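Local coordinates for CD180 antigen (Mus musculus, PDB 3T6Q), which may cooperate with MD-1 and TLR4 in the innate response of B cells to bacterial lipopolysaccharide, leading to NF-kappa-B activation, at residues A[586-589]-A[593-596]. Residues are numbered along the deposited sequence; the frame is centred on the assembly and turned at random.
Sequences LCEN and LRGV
Cys587 meets the type II turn Leu593–Val596 through two nearly straight backbone hydrogen bonds, Cys587 N to Val596 O (2.8 Å, 169° at the hydrogen) and Gly595 N to Cys587 O (2.9 Å). The turn is closed by Val596 N on Leu593 O, and Gly595 takes its third position at a positive phi, where a CB would jam against Arg594 O. Arg594, with CG anti to the backbone N (chi1 178°) and the chain bent at chi3, runs alongside Glu588. Arg594 NE (2.9 Å) and NH2 (3.2 Å) both donate to one oxygen, Glu588 O, which sits in the guanidinium plane. Glu588 OE1 lies over one face of that group, and the carboxylate and guanidinium planes are 14° apart. With Glu588 OE1 3.5 Å from Arg594 NE and no N-H aimed at it, this salt bridge rests on charge alone. Leu586 lays both methyls against Gly595 O, while Cys587 CB packs on Leu593 CB at 4.2 Å. The Cys587–Cys561 disulfide and backbone bonds from Glu588 to Leu559 and Asn589 to Cys561 bind 587-589 to strand 559-560 in the LRRCT cap; the turn joins through Cys587. The two donors sharing Glu588 O, NE the straighter, restrict the guanidinium's turning, and the carboxylate probably offsets part of its charge at this surface.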
ATOM      1  N   LEU A 586      -0.788 -29.775  42.250  1.00 25.11           N
ATOM      2  CA  LEU A 586       0.089 -29.176  43.251  1.00 26.07           C
ATOM      3  C   LEU A 586      -0.440 -29.473  44.647  1.00 28.76           C
ATOM      4  O   LEU A 586      -1.656 -29.665  44.832  1.00 28.79           O
ATOM      5  CB  LEU A 586       0.157 -27.650  43.054  1.00 26.69           C
ATOM      6  CG  LEU A 586       0.284 -27.078  41.625  1.00 30.30           C
ATOM      7  CD1 LEU A 586       0.203 -25.549  41.591  1.00 28.06           C
ATOM      8  CD2 LEU A 586       1.559 -27.557  40.966  1.00 29.73           C
ATOM      9  N   CYS A 587       0.483 -29.513  45.606  1.00 24.99           N
ATOM     10  CA  CYS A 587       0.186 -29.677  47.013  1.00 30.20           C
ATOM     11  C   CYS A 587      -0.511 -28.417  47.538  1.00 29.28           C
ATOM     12  O   CYS A 587      -0.201 -27.295  47.128  1.00 30.85           O
ATOM     13  CB  CYS A 587       1.474 -29.859  47.787  1.00 25.60           C
ATOM     14  SG  CYS A 587       2.566 -31.234  47.357  1.00 33.89           S
ATOM     15  N   GLU A 588      -1.445 -28.609  48.456  1.00 29.34           N
ATOM     16  CA  GLU A 588      -2.055 -27.505  49.168  1.00 27.38           C
ATOM     17  C   GLU A 588      -1.570 -27.504  50.636  1.00 27.93           C
ATOM     18  O   GLU A 588      -1.507 -26.460  51.275  1.00 27.85           O
ATOM     19  CB  GLU A 588      -3.571 -27.584  49.081  1.00 25.60           C
ATOM     20  CG  GLU A 588      -4.357 -26.625  49.946  1.00 33.92           C
ATOM     21  CD  GLU A 588      -4.098 -25.157  49.619  1.00 41.94           C
ATOM     22  OE1 GLU A 588      -4.438 -24.285  50.452  1.00 52.95           O
ATOM     23  OE2 GLU A 588      -3.547 -24.871  48.546  1.00 46.53           O
ATOM     24  N   ASN A 589      -1.255 -28.675  51.168  1.00 27.60           N
ATOM     25  CA  ASN A 589      -0.671 -28.777  52.505  1.00 26.59           C
ATOM     26  C   ASN A 589       0.453 -29.798  52.474  1.00 24.27           C
ATOM     27  O   ASN A 589       0.383 -30.748  51.686  1.00 25.48           O
ATOM     28  CB  ASN A 589      -1.737 -29.197  53.555  1.00 27.57           C
ATOM     29  CG  ASN A 589      -2.687 -28.070  53.885  1.00 33.18           C
ATOM     30  OD1 ASN A 589      -2.353 -27.176  54.654  1.00 35.51           O
ATOM     31  ND2 ASN A 589      -3.868 -28.091  53.289  1.00 29.86           N
ATOM     32  N   LEU A 593       5.029 -26.946  51.443  1.00 32.54           N
ATOM     33  CA  LEU A 593       4.942 -27.527  50.089  1.00 28.25           C
ATOM     34  C   LEU A 593       3.807 -26.966  49.221  1.00 28.39           C
ATOM     35  O   LEU A 593       3.564 -27.475  48.123  1.00 33.13           O
ATOM     36  CB  LEU A 593       4.853 -29.066  50.184  1.00 28.06           C
ATOM     37  CG  LEU A 593       5.987 -29.843  50.853  1.00 30.69           C
ATOM     38  CD1 LEU A 593       5.684 -31.339  50.896  1.00 25.86           C
ATOM     39  CD2 LEU A 593       7.330 -29.602  50.186  1.00 30.82           C
ATOM     40  N   ARG A 594       3.153 -25.888  49.664  1.00 29.48           N
ATOM     41  CA  ARG A 594       2.016 -25.344  48.942  1.00 31.44           C
ATOM     42  C   ARG A 594       2.453 -24.837  47.567  1.00 37.59           C
ATOM     43  O   ARG A 594       3.387 -24.045  47.473  1.00 34.27           O
ATOM     44  CB  ARG A 594       1.356 -24.209  49.733  1.00 32.26           C
ATOM     45  CG  ARG A 594       0.183 -23.555  49.017  1.00 32.21           C
ATOM     46  CD  ARG A 594      -0.665 -22.735  49.987  1.00 39.38           C
ATOM     47  NE  ARG A 594      -1.063 -23.571  51.127  1.00 44.80           N
ATOM     48  CZ  ARG A 594      -1.279 -23.141  52.368  1.00 50.62           C
ATOM     49  NH1 ARG A 594      -1.153 -21.850  52.671  1.00 49.61           N
ATOM     50  NH2 ARG A 594      -1.609 -24.012  53.320  1.00 41.51           N
ATOM     51  N   GLY A 595       1.780 -25.276  46.502  1.00 34.82           N
ATOM     52  CA  GLY A 595       2.148 -24.831  45.155  1.00 32.09           C
ATOM     53  C   GLY A 595       3.247 -25.675  44.548  1.00 29.88           C
ATOM     54  O   GLY A 595       3.567 -25.491  43.401  1.00 35.34           O
ATOM     55  N   VAL A 596       3.814 -26.620  45.292  1.00 28.02           N
ATOM     56  CA  VAL A 596       4.799 -27.577  44.749  1.00 30.44           C
ATOM     57  C   VAL A 596       4.054 -28.708  44.014  1.00 34.65           C
ATOM     58  O   VAL A 596       3.074 -29.246  44.527  1.00 32.41           O
ATOM     59  CB  VAL A 596       5.707 -28.172  45.871  1.00 28.64           C
ATOM     60  CG1 VAL A 596       6.676 -29.206  45.340  1.00 30.17           C
ATOM     61  CG2 VAL A 596       6.474 -27.067  46.613  1.00 30.01           C
TER